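ArtJ (Geobacillus stearothermophilus, PDB 2PVU) binds the basic amino acids arginine, lysine and histidine and probably delivers them to its cognate ATP-binding cassette transporter, Art(MP)2. Local coordinates at residues A[66-70]-A[123-127]; A[118-122]-A[237-241]; A[73-78]-A[243-247]; A[96-102]-A[228-232]. All coordinates share one frame; numbering follows the deposited sequence.

Interaction 1: A[66-70]-A[123-127]. With SO4 (sulfate ion), chain C.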
loop_
_atom_site.group_PDB
_atom_site.type_symbol
_atom_site.label_atom_id
_atom_site.label_comp_id
_atom_site.label_asym_id
_atom_site.label_seq_id
_atom_site.Cartn_x
_atom_site.Cartn_y
_atom_site.Cartn_z
ATOM N N PHE A 66 6.281 7.892 1.988
ATOM C CA PHE A 66 5.454 8.243 3.137
ATOM C C PHE A 66 5.528 7.185 4.256
ATOM O O PHE A 66 5.657 7.516 5.461
ATOM C CB PHE A 66 4.007 8.439 2.681
ATOM C CG PHE A 66 3.040 8.639 3.814
ATOM C CD1 PHE A 66 2.792 9.907 4.300
ATOM C CD2 PHE A 66 2.387 7.528 4.411
ATOM C CE1 PHE A 66 1.901 10.138 5.400
ATOM C CE2 PHE A 66 1.478 7.730 5.512
ATOM C CZ PHE A 66 1.226 9.025 5.995
ATOM N N ASP A 67 5.412 5.917 3.872
ATOM C CA ASP A 67 5.475 4.842 4.857
ATOM C C ASP A 67 6.850 4.842 5.506
ATOM O O ASP A 67 6.966 4.533 6.687
ATOM C CB ASP A 67 5.259 3.457 4.221
ATOM C CG ASP A 67 3.800 3.084 4.058
ATOM O OD1 ASP A 67 2.882 3.747 4.649
ATOM O OD2 ASP A 67 3.585 2.042 3.367
ATOM N N VAL A 68 7.898 5.136 4.740
ATOM C CA VAL A 68 9.263 5.212 5.313
ATOM C C VAL A 68 9.378 6.269 6.410
ATOM O O VAL A 68 9.917 5.997 7.490
ATOM C CB VAL A 68 10.354 5.406 4.234
ATOM C CG1 VAL A 68 11.770 5.436 4.858
ATOM C CG2 VAL A 68 10.226 4.289 3.159
ATOM N N ASP A 69 8.894 7.481 6.137
ATOM C CA ASP A 69 9.024 8.581 7.084
ATOM C C ASP A 69 8.125 8.312 8.285
ATOM O O ASP A 69 8.482 8.623 9.409
ATOM C CB ASP A 69 8.626 9.916 6.464
ATOM C CG ASP A 69 9.625 10.409 5.430
ATOM O OD1 ASP A 69 10.751 9.858 5.353
ATOM O OD2 ASP A 69 9.266 11.364 4.706
ATOM N N LEU A 70 6.942 7.775 8.032
ATOM C CA LEU A 70 6.050 7.493 9.143
ATOM C C LEU A 70 6.653 6.421 10.038
ATOM O O LEU A 70 6.678 6.571 11.261
ATOM C CB LEU A 70 4.652 7.093 8.655
ATOM C CG LEU A 70 3.676 6.689 9.760
ATOM C CD1 LEU A 70 3.330 7.855 10.708
ATOM C CD2 LEU A 70 2.421 6.148 9.148
ATOM N N PRO A 123 -5.388 2.015 12.288
ATOM C CA PRO A 123 -5.160 2.511 10.906
ATOM C C PRO A 123 -4.350 3.781 10.857
ATOM O O PRO A 123 -4.430 4.613 11.762
ATOM C CB PRO A 123 -6.563 2.782 10.374
ATOM C CG PRO A 123 -7.524 2.566 11.464
ATOM C CD PRO A 123 -6.816 1.997 12.674
ATOM N N TYR A 124 -3.574 3.948 9.805
ATOM C CA TYR A 124 -2.817 5.189 9.652
ATOM C C TYR A 124 -3.076 5.898 8.337
ATOM O O TYR A 124 -2.438 6.910 8.048
ATOM C CB TYR A 124 -1.294 4.922 9.838
ATOM C CG TYR A 124 -0.626 4.147 8.683
ATOM C CD1 TYR A 124 -0.266 4.781 7.485
ATOM C CD2 TYR A 124 -0.377 2.780 8.803
ATOM C CE1 TYR A 124 0.346 4.062 6.396
ATOM C CE2 TYR A 124 0.211 2.039 7.731
ATOM C CZ TYR A 124 0.574 2.667 6.559
ATOM O OH TYR A 124 1.162 1.934 5.541
ATOM N N PHE A 125 -3.962 5.382 7.495
ATOM C CA PHE A 125 -4.226 6.032 6.172
ATOM C C PHE A 125 -5.546 5.486 5.672
ATOM O O PHE A 125 -5.890 4.356 5.995
ATOM C CB PHE A 125 -3.109 5.620 5.183
ATOM C CG PHE A 125 -2.850 6.642 4.113
ATOM C CD1 PHE A 125 -1.995 7.714 4.370
ATOM C CD2 PHE A 125 -3.462 6.539 2.864
ATOM C CE1 PHE A 125 -1.748 8.694 3.359
ATOM C CE2 PHE A 125 -3.213 7.502 1.848
ATOM C CZ PHE A 125 -2.351 8.584 2.124
ATOM N N GLU A 126 -6.289 6.283 4.888
ATOM C CA GLU A 126 -7.493 5.756 4.230
ATOM C C GLU A 126 -7.307 5.866 2.731
ATOM O O GLU A 126 -6.757 6.872 2.213
ATOM C CB GLU A 126 -8.794 6.458 4.661
ATOM C CG GLU A 126 -10.066 5.720 4.132
ATOM C CD GLU A 126 -11.399 6.426 4.451
ATOM O OE1 GLU A 126 -11.382 7.510 5.049
ATOM O OE2 GLU A 126 -12.469 5.870 4.105
ATOM N N ALA A 127 -7.748 4.828 2.040
ATOM C CA ALA A 127 -7.528 4.712 0.593
ATOM C C ALA A 127 -8.706 4.015 -0.089
ATOM O O ALA A 127 -9.635 3.562 0.571
ATOM C CB ALA A 127 -6.218 3.898 0.359
HETATM S S SO4 C . -5.915 10.666 5.076
HETATM O O1 SO4 C . -4.581 11.005 4.605
HETATM O O2 SO4 C . -6.373 9.624 4.092
HETATM O O3 SO4 C . -6.703 11.929 5.041
HETATM O O4 SO4 C . -5.801 10.127 6.461
#
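Tyr124 reaches across to helix 66-78 and gives its hydroxyl proton to Asp67, with OH to OD1 at 2.7 Å. The phenol ring stands steeply to the carboxylate, and its oxygen approaches OD1 from above the carboxylate plane, 36° out of it. One turn further along the helix, Leu70 brings its CD2 methyl obliquely against the same ring, 3.4 Å from Tyr124 CD1. Phe66 meets Tyr124 with the edge of its own ring, CE2 lying 3.9 Å from CE1 of the tyrosine. A face of Phe66 is taken by Phe125, whose edge points into it: a T-shaped pair with centroids 5.2 Å apart and planes at 65°. A sulfate, probably from the crystallisation liquor, sits over a face of Phe125 and accepts a weak bond from Glu126 N.

Tyr124 can reach inward because its CG lies between the backbone N and the carbonyl carbon (chi1 71°). In the second shell, Phe125 also meets the rings of Phe55, Phe261 and Tyr226, while Gly107 of the lysine pocket donates its N-H to Asp67 OD2. A phenylalanine in place of Tyr124 could keep the ring packing, but Asp67 OD1 would probably be left without its donor inside a buried contact. With a donor on each oxygen, the carboxylate is held at both ends. Those bonds probably offset the cost of burying a charge close to Glu56, and they tie the residue leading into strand 125-134 to the pocket loop at Gly107.

Interaction 2: A[118-122]-A[237-241]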
loop_
_atom_site.group_PDB
_atom_site.type_symbol
_atom_site.label_atom_id
_atom_site.label_comp_id
_atom_site.label_asym_id
_atom_site.label_seq_id
_atom_site.Cartn_x
_atom_site.Cartn_y
_atom_site.Cartn_z
ATOM N N TYR A 118 -2.563 -12.520 10.656
ATOM C CA TYR A 118 -1.639 -11.463 11.107
ATOM C C TYR A 118 -2.358 -10.522 12.060
ATOM O O TYR A 118 -3.593 -10.564 12.165
ATOM C CB TYR A 118 -1.116 -10.631 9.918
ATOM C CG TYR A 118 -0.616 -11.487 8.785
ATOM C CD1 TYR A 118 0.658 -12.080 8.827
ATOM C CD2 TYR A 118 -1.413 -11.702 7.668
ATOM C CE1 TYR A 118 1.121 -12.886 7.762
ATOM C CE2 TYR A 118 -0.962 -12.507 6.602
ATOM C CZ TYR A 118 0.291 -13.092 6.661
ATOM O OH TYR A 118 0.694 -13.870 5.585
ATOM N N ASP A 119 -1.592 -9.705 12.775
ATOM C CA ASP A 119 -2.153 -8.604 13.573
ATOM C C ASP A 119 -1.836 -7.300 12.872
ATOM O O ASP A 119 -0.818 -7.210 12.164
ATOM C CB ASP A 119 -1.519 -8.589 14.965
ATOM C CG ASP A 119 -2.099 -9.632 15.883
ATOM O OD1 ASP A 119 -3.183 -10.195 15.608
ATOM O OD2 ASP A 119 -1.456 -9.885 16.906
ATOM N N PHE A 120 -2.687 -6.290 13.060
ATOM C CA PHE A 120 -2.461 -4.947 12.496
ATOM C C PHE A 120 -2.423 -3.890 13.563
ATOM O O PHE A 120 -3.102 -4.026 14.614
ATOM C CB PHE A 120 -3.592 -4.567 11.517
ATOM C CG PHE A 120 -3.560 -5.347 10.199
ATOM C CD1 PHE A 120 -2.779 -4.900 9.154
ATOM C CD2 PHE A 120 -4.268 -6.519 10.042
ATOM C CE1 PHE A 120 -2.727 -5.578 7.911
ATOM C CE2 PHE A 120 -4.221 -7.217 8.796
ATOM C CZ PHE A 120 -3.447 -6.761 7.758
ATOM N N SER A 121 -1.665 -2.820 13.286
ATOM C CA SER A 121 -1.754 -1.595 14.068
ATOM C C SER A 121 -3.136 -0.938 13.851
ATOM O O SER A 121 -3.903 -1.353 12.939
ATOM C CB SER A 121 -0.637 -0.612 13.631
ATOM O OG SER A 121 -0.925 -0.017 12.357
ATOM N N ASP A 122 -3.451 0.073 14.672
ATOM C CA ASP A 122 -4.539 1.001 14.355
ATOM C C ASP A 122 -4.313 1.603 12.961
ATOM O O ASP A 122 -3.171 1.705 12.506
ATOM C CB ASP A 122 -4.617 2.123 15.395
ATOM C CG ASP A 122 -4.910 1.599 16.780
ATOM O OD1 ASP A 122 -5.790 0.720 16.913
ATOM O OD2 ASP A 122 -4.286 2.089 17.743
ATOM N N LYS A 237 2.992 -4.718 18.761
ATOM C CA LYS A 237 1.781 -3.998 18.302
ATOM C C LYS A 237 1.392 -2.881 19.279
ATOM O O LYS A 237 1.079 -1.767 18.860
ATOM C CB LYS A 237 0.582 -4.976 18.188
ATOM C CG LYS A 237 -0.730 -4.290 17.742
ATOM C CD LYS A 237 -1.897 -5.288 17.534
ATOM C CE LYS A 237 -3.316 -4.572 17.683
ATOM N NZ LYS A 237 -3.545 -3.161 17.023
ATOM N N ALA A 238 1.411 -3.188 20.576
ATOM C CA ALA A 238 0.974 -2.215 21.579
ATOM C C ALA A 238 1.857 -0.944 21.545
ATOM O O ALA A 238 1.342 0.173 21.588
ATOM C CB ALA A 238 0.915 -2.859 23.021
ATOM N N LYS A 239 3.173 -1.133 21.494
ATOM C CA LYS A 239 4.150 -0.040 21.417
ATOM C C LYS A 239 3.979 0.785 20.151
ATOM O O LYS A 239 4.042 2.021 20.186
ATOM C CB LYS A 239 5.583 -0.587 21.498
ATOM C CG LYS A 239 6.012 -0.841 22.936
ATOM C CD LYS A 239 7.483 -1.296 23.013
ATOM C CE LYS A 239 7.887 -1.475 24.438
ATOM N NZ LYS A 239 9.359 -1.824 24.610
ATOM N N VAL A 240 3.741 0.107 19.033
ATOM C CA VAL A 240 3.544 0.790 17.763
ATOM C C VAL A 240 2.211 1.577 17.819
ATOM O O VAL A 240 2.177 2.723 17.387
ATOM C CB VAL A 240 3.633 -0.181 16.548
ATOM C CG1 VAL A 240 3.118 0.490 15.241
ATOM C CG2 VAL A 240 5.093 -0.655 16.333
ATOM N N ASP A 241 1.131 0.979 18.343
ATOM C CA ASP A 241 -0.151 1.721 18.482
ATOM C C ASP A 241 -0.019 2.986 19.329
ATOM O O ASP A 241 -0.545 4.046 18.980
ATOM C CB ASP A 241 -1.270 0.803 19.045
ATOM C CG ASP A 241 -1.810 -0.144 18.010
ATOM O OD1 ASP A 241 -1.562 0.125 16.816
ATOM O OD2 ASP A 241 -2.513 -1.136 18.380
HETATM O O HOH W 1 -2.817 4.211 17.372
#
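Lys237 stretches from the first turn of helix 237-249 to strand 118-120, where its NZ donates to the carbonyl oxygen of Phe120 at 2.6 Å. The same NZ is held within the helix by an i to i+4 salt bridge, 2.6 Å from Asp241 OD2, which offers its syn lone pair. The helix thus docks by its side chains on an edge of the mixed sheet, in which strand 118-120 runs antiparallel to strand 224-231. The lysine chain is extended as far as CE, and a bend at the last torsion (chi4 43°) turns NZ back between its two acceptors; it meets Phe120 O in the carbonyl plane.

Asp241 is shared differently by its two oxygens. OD1 takes the N-H of Asp122 at 2.9 Å in a fairly straight bond (162°), from the syn side but well out of the carboxylate plane. That brings the Asp122 and Asp241 carboxylates over one another, stacked with planes 15° apart and OD2 of Asp122 3.5 Å from OD1 of Asp241. These two acceptors would repel, a cost likely eased by nearby Lys237 and by a water that donates to Asp122 OD2 and to Asp241 O. Ser121, just before Asp122, is pinned as well: its OG accepts from Met228 N and donates to Asp122 O at 2.8 Å.

Interaction 3: A[73-78]-A[243-247]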
loop_
_atom_site.group_PDB
_atom_site.type_symbol
_atom_site.label_atom_id
_atom_site.label_comp_id
_atom_site.label_asym_id
_atom_site.label_seq_id
_atom_site.Cartn_x
_atom_site.Cartn_y
_atom_site.Cartn_z
ATOM N N ALA A 73 9.336 7.914 12.376
ATOM C CA ALA A 73 8.684 8.644 13.489
ATOM C C ALA A 73 8.093 7.691 14.523
ATOM O O ALA A 73 8.251 7.861 15.752
ATOM C CB ALA A 73 7.583 9.506 12.933
ATOM N N VAL A 74 7.369 6.702 14.025
ATOM C CA VAL A 74 6.722 5.756 14.913
ATOM C C VAL A 74 7.746 4.958 15.757
ATOM O O VAL A 74 7.632 4.910 16.980
ATOM C CB VAL A 74 5.761 4.854 14.100
ATOM C CG1 VAL A 74 5.366 3.655 14.880
ATOM C CG2 VAL A 74 4.496 5.685 13.671
ATOM N N MET A 75 8.721 4.313 15.114
ATOM C CA MET A 75 9.715 3.537 15.850
ATOM C C MET A 75 10.572 4.379 16.797
ATOM O O MET A 75 10.958 3.910 17.867
ATOM C CB MET A 75 10.600 2.757 14.881
ATOM C CG MET A 75 9.783 1.781 13.970
ATOM S SD MET A 75 8.747 0.537 14.792
ATOM C CE MET A 75 9.976 -0.765 14.891
ATOM N N LYS A 76 10.835 5.627 16.441
ATOM C CA LYS A 76 11.539 6.526 17.353
ATOM C C LYS A 76 10.698 6.855 18.593
ATOM O O LYS A 76 11.214 6.827 19.724
ATOM C CB LYS A 76 12.043 7.781 16.624
ATOM C CG LYS A 76 13.283 7.483 15.768
ATOM C CD LYS A 76 13.775 8.644 14.927
ATOM C CE LYS A 76 15.143 8.302 14.312
ATOM N NZ LYS A 76 15.510 9.195 13.170
ATOM N N ALA A 77 9.409 7.126 18.382
ATOM C CA ALA A 77 8.476 7.396 19.485
ATOM C C ALA A 77 8.333 6.152 20.368
ATOM O O ALA A 77 8.146 6.256 21.589
ATOM C CB ALA A 77 7.112 7.863 18.943
ATOM N N ALA A 78 8.465 4.976 19.752
ATOM C CA ALA A 78 8.314 3.701 20.447
ATOM C C ALA A 78 9.587 3.240 21.180
ATOM O O ALA A 78 9.536 2.268 21.944
ATOM C CB ALA A 78 7.856 2.625 19.460
ATOM N N ALA A 243 2.801 4.640 19.888
ATOM C CA ALA A 243 3.715 5.555 19.187
ATOM C C ALA A 243 2.988 6.281 18.054
ATOM O O ALA A 243 3.215 7.487 17.805
ATOM C CB ALA A 243 4.876 4.792 18.623
ATOM N N LEU A 244 2.174 5.534 17.305
ATOM C CA LEU A 244 1.396 6.159 16.232
ATOM C C LEU A 244 0.483 7.282 16.785
ATOM O O LEU A 244 0.380 8.363 16.182
ATOM C CB LEU A 244 0.547 5.097 15.513
ATOM C CG LEU A 244 -0.414 5.551 14.392
ATOM C CD1 LEU A 244 0.291 6.287 13.246
ATOM C CD2 LEU A 244 -1.198 4.359 13.817
ATOM N N LYS A 245 -0.166 7.013 17.920
ATOM C CA LYS A 245 -0.988 8.010 18.634
ATOM C C LYS A 245 -0.179 9.233 18.946
ATOM O O LYS A 245 -0.632 10.355 18.725
ATOM C CB LYS A 245 -1.583 7.420 19.940
ATOM C CG LYS A 245 -2.760 6.545 19.647
ATOM C CD LYS A 245 -3.364 5.932 20.882
ATOM C CE LYS A 245 -4.404 4.858 20.482
ATOM N NZ LYS A 245 -4.875 4.080 21.685
ATOM N N ASN A 246 1.015 8.996 19.479
ATOM C CA ASN A 246 1.939 10.076 19.846
ATOM C C ASN A 246 2.375 10.890 18.619
ATOM O O ASN A 246 2.323 12.121 18.636
ATOM C CB ASN A 246 3.112 9.510 20.645
ATOM C CG ASN A 246 2.695 9.039 22.084
ATOM O OD1 ASN A 246 3.408 8.245 22.739
ATOM N ND2 ASN A 246 1.541 9.534 22.575
ATOM N N VAL A 247 2.743 10.195 17.540
ATOM C CA VAL A 247 3.057 10.833 16.238
ATOM C C VAL A 247 1.907 11.665 15.641
ATOM O O VAL A 247 2.130 12.774 15.126
ATOM C CB VAL A 247 3.616 9.796 15.221
ATOM C CG1 VAL A 247 3.734 10.387 13.780
ATOM C CG2 VAL A 247 4.991 9.314 15.705
HETATM O O HOH W 2 5.501 6.052 22.217
#
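Ala243 sets its CB against helix 66-78 directly over the backbone of Val74, 3.2 Å from that residue's O. This is a tight fit, and the carbonyl it covers is already bonded to Ala78 N in its own helix. Round the same methyl lie two more alanines: Ala77 CB and Ala78 CB are each 3.8 Å from Ala243 CB, while Val74 CG1 closes in from another side. With side chains this small, the segment axes come within 8.3 Å of each other, their directions 111° apart.

Leu244 points away from the partner helix but still takes part: Val74 CG2 rests 4.0 Å from Leu244 CA and also comes near its CD1. Helices 66-78 and 237-249 are two of those that pack round the first lobe of a family 3 solute-binding protein. Helix 66-78 comes early in the chain, and helix 237-249 follows strand 224-231, after the chain has been through the second lobe and returned.

Asn246 lies on the outer side, where a water bridges the two helices by donating to Ala77 O at 2.7 Å and to Asn246 OD1 at 3.1 Å. Val247 brings the contact back to hydrocarbon. Its CG1 stands anti to the backbone N (chi1 171°), which puts CG2 beside that N; Val247 CG2 presses on Ala73 O at 3.6 Å and also meets Ala73 CB, Val74 and Ala77 CB. The flank of Val247 beyond is covered by Lys252 and Tyr253 of helix 252-261.

Interaction 4: A[96-102]-A[228-232]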
loop_
_atom_site.group_PDB
_atom_site.type_symbol
_atom_site.label_atom_id
_atom_site.label_comp_id
_atom_site.label_asym_id
_atom_site.label_seq_id
_atom_site.Cartn_x
_atom_site.Cartn_y
_atom_site.Cartn_z
ATOM N N LEU A 96 6.522 -12.810 7.413
ATOM C CA LEU A 96 5.722 -12.511 8.604
ATOM C C LEU A 96 5.220 -13.805 9.203
ATOM O O LEU A 96 5.242 -13.980 10.436
ATOM C CB LEU A 96 4.522 -11.579 8.299
ATOM C CG LEU A 96 4.949 -10.130 7.990
ATOM C CD1 LEU A 96 3.868 -9.411 7.210
ATOM C CD2 LEU A 96 5.274 -9.404 9.301
ATOM N N GLN A 97 4.800 -14.724 8.359
ATOM C CA GLN A 97 4.322 -16.014 8.859
ATOM C C GLN A 97 5.423 -16.853 9.591
ATOM O O GLN A 97 5.159 -17.449 10.640
ATOM C CB GLN A 97 3.700 -16.836 7.723
ATOM C CG GLN A 97 2.373 -16.313 7.151
ATOM C CD GLN A 97 1.477 -17.424 6.529
ATOM O OE1 GLN A 97 0.441 -17.122 5.903
ATOM N NE2 GLN A 97 1.860 -18.692 6.712
ATOM N N SER A 98 6.631 -16.890 9.035
ATOM C CA SER A 98 7.767 -17.573 9.657
ATOM C C SER A 98 8.400 -16.782 10.817
ATOM O O SER A 98 9.246 -17.325 11.576
ATOM C CB SER A 98 8.830 -17.827 8.596
ATOM O OG SER A 98 9.402 -16.586 8.189
ATOM N N LYS A 99 7.992 -15.517 10.953
ATOM C CA LYS A 99 8.547 -14.522 11.896
ATOM C C LYS A 99 10.014 -14.152 11.598
ATOM O O LYS A 99 10.711 -13.585 12.455
ATOM C CB LYS A 99 8.358 -14.916 13.381
ATOM C CG LYS A 99 6.935 -15.312 13.773
ATOM C CD LYS A 99 6.888 -15.803 15.223
ATOM C CE LYS A 99 5.509 -16.303 15.619
ATOM N NZ LYS A 99 5.621 -17.347 16.711
ATOM N N GLU A 100 10.469 -14.412 10.370
ATOM C CA GLU A 100 11.781 -13.907 9.964
ATOM C C GLU A 100 11.779 -12.378 9.895
ATOM O O GLU A 100 12.806 -11.727 10.133
ATOM C CB GLU A 100 12.242 -14.511 8.627
ATOM C CG GLU A 100 13.740 -14.254 8.420
ATOM C CD GLU A 100 14.325 -14.953 7.219
ATOM O OE1 GLU A 100 13.571 -15.577 6.432
ATOM O OE2 GLU A 100 15.566 -14.856 7.069
ATOM N N VAL A 101 10.616 -11.801 9.579
ATOM C CA VAL A 101 10.436 -10.381 9.642
ATOM C C VAL A 101 9.487 -10.119 10.828
ATOM O O VAL A 101 8.524 -10.893 11.037
ATOM C CB VAL A 101 9.898 -9.912 8.265
ATOM C CG1 VAL A 101 9.168 -8.649 8.347
ATOM C CG2 VAL A 101 11.036 -9.855 7.256
ATOM N N ASP A 102 9.777 -9.082 11.612
ATOM C CA ASP A 102 9.024 -8.803 12.840
ATOM C C ASP A 102 7.777 -7.928 12.602
ATOM O O ASP A 102 6.872 -7.869 13.453
ATOM C CB ASP A 102 9.917 -8.082 13.847
ATOM C CG ASP A 102 11.086 -8.939 14.286
ATOM O OD1 ASP A 102 10.874 -10.138 14.589
ATOM O OD2 ASP A 102 12.209 -8.423 14.260
ATOM N N MET A 228 0.074 -0.953 9.837
ATOM C CA MET A 228 1.346 -1.676 9.943
ATOM C C MET A 228 0.941 -3.103 10.304
ATOM O O MET A 228 -0.125 -3.302 10.856
ATOM C CB MET A 228 2.216 -1.004 11.007
ATOM C CG MET A 228 2.886 0.263 10.424
ATOM S SD MET A 228 3.521 1.322 11.703
ATOM C CE MET A 228 2.085 2.246 12.210
ATOM N N ILE A 229 1.742 -4.096 9.936
ATOM C CA ILE A 229 1.342 -5.503 10.100
ATOM C C ILE A 229 2.399 -6.276 10.896
ATOM O O ILE A 229 3.571 -5.910 10.903
ATOM C CB ILE A 229 1.121 -6.139 8.721
ATOM C CG1 ILE A 229 0.478 -7.528 8.833
ATOM C CG2 ILE A 229 2.474 -6.267 7.963
ATOM C CD1 ILE A 229 0.069 -8.104 7.493
ATOM N N PHE A 230 1.962 -7.308 11.616
ATOM C CA PHE A 230 2.828 -8.040 12.561
ATOM C C PHE A 230 2.476 -9.496 12.479
ATOM O O PHE A 230 1.330 -9.830 12.170
ATOM C CB PHE A 230 2.546 -7.602 14.019
ATOM C CG PHE A 230 2.720 -6.118 14.258
ATOM C CD1 PHE A 230 3.989 -5.580 14.490
ATOM C CD2 PHE A 230 1.635 -5.285 14.203
ATOM C CE1 PHE A 230 4.172 -4.169 14.700
ATOM C CE2 PHE A 230 1.787 -3.881 14.403
ATOM C CZ PHE A 230 3.044 -3.331 14.628
ATOM N N PRO A 231 3.442 -10.371 12.835
ATOM C CA PRO A 231 3.036 -11.746 13.052
ATOM C C PRO A 231 1.998 -11.765 14.168
ATOM O O PRO A 231 1.997 -10.913 15.069
ATOM C CB PRO A 231 4.311 -12.436 13.547
ATOM C CG PRO A 231 5.484 -11.555 12.999
ATOM C CD PRO A 231 4.885 -10.139 13.055
ATOM N N LYS A 232 1.118 -12.747 14.092
ATOM C CA LYS A 232 0.090 -12.968 15.083
ATOM C C LYS A 232 0.695 -13.033 16.484
ATOM O O LYS A 232 1.738 -13.667 16.694
ATOM C CB LYS A 232 -0.647 -14.253 14.704
ATOM C CG LYS A 232 -1.897 -14.572 15.505
ATOM C CD LYS A 232 -2.928 -13.493 15.381
ATOM C CE LYS A 232 -3.678 -13.563 14.072
ATOM N NZ LYS A 232 -4.732 -12.522 14.177
#
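Leu96 turns its CG beside the backbone N and opposite the carbonyl carbon (chi1 -71°), which sends both methyls from the end of helix 89-98 toward strand 224-231. Ile229 answers with CG2, set between its backbone N and carbonyl carbon. The two branches of Leu96 then divide the strand between them: CD1 lies 3.5 Å from Ile229 CG2, and CD2 lies 3.8 Å from Pro231 CD.

The Pro231 ring wedges into the bend where the chain leaves the helix at Lys99, which has positive phi. Pro231 CG packs 3.5 Å from Leu96 O and 3.7 Å from Val101 O, a buried carbonyl with no polar partner in the model, and Pro231 CB meets Lys99 CG at 3.9 Å. Pro231 CD comes within 3.0 Å of Asp102 O, which also lies at the edge of the Phe230 ring, 3.8 Å from Phe230 CD1. Asp102 turns its side chain away to bond Val45 N. Replacing Leu96 with alanine would probably open a gap between Ile229 and Pro231 and leave the helix end less firmly seated on the strand.

Helix 89-98 is the connection of a beta-alpha-beta crossover, running from strand 82-86 to strand 103-104 of the parallel sheet. The contact is where the strand returning from the second lobe comes alongside that unit, as in two-lobed solute-binding proteins.

Interactions 1 and 4 are buried, whereas 2 and 3 are only partly so. Helix 66-78 serves interactions 1 and 3, and helix 237-249 serves 2 and 3; Leu244 of the latter packs on Tyr124, so those helices and the residue leading into strand 125-134 share one core. Interactions 2 and 4 join through neighbouring strands 118-120 and 224-231, with Asp119 O probably bonded to Phe230 N. Chemistry follows place: rings and a buried carboxylate in interaction 1, ionic groups and a water beside strand 118-120 in interaction 2, small methyls with a water on the outer side in interaction 3, and aliphatic packing against backbone carbonyls in interaction 4.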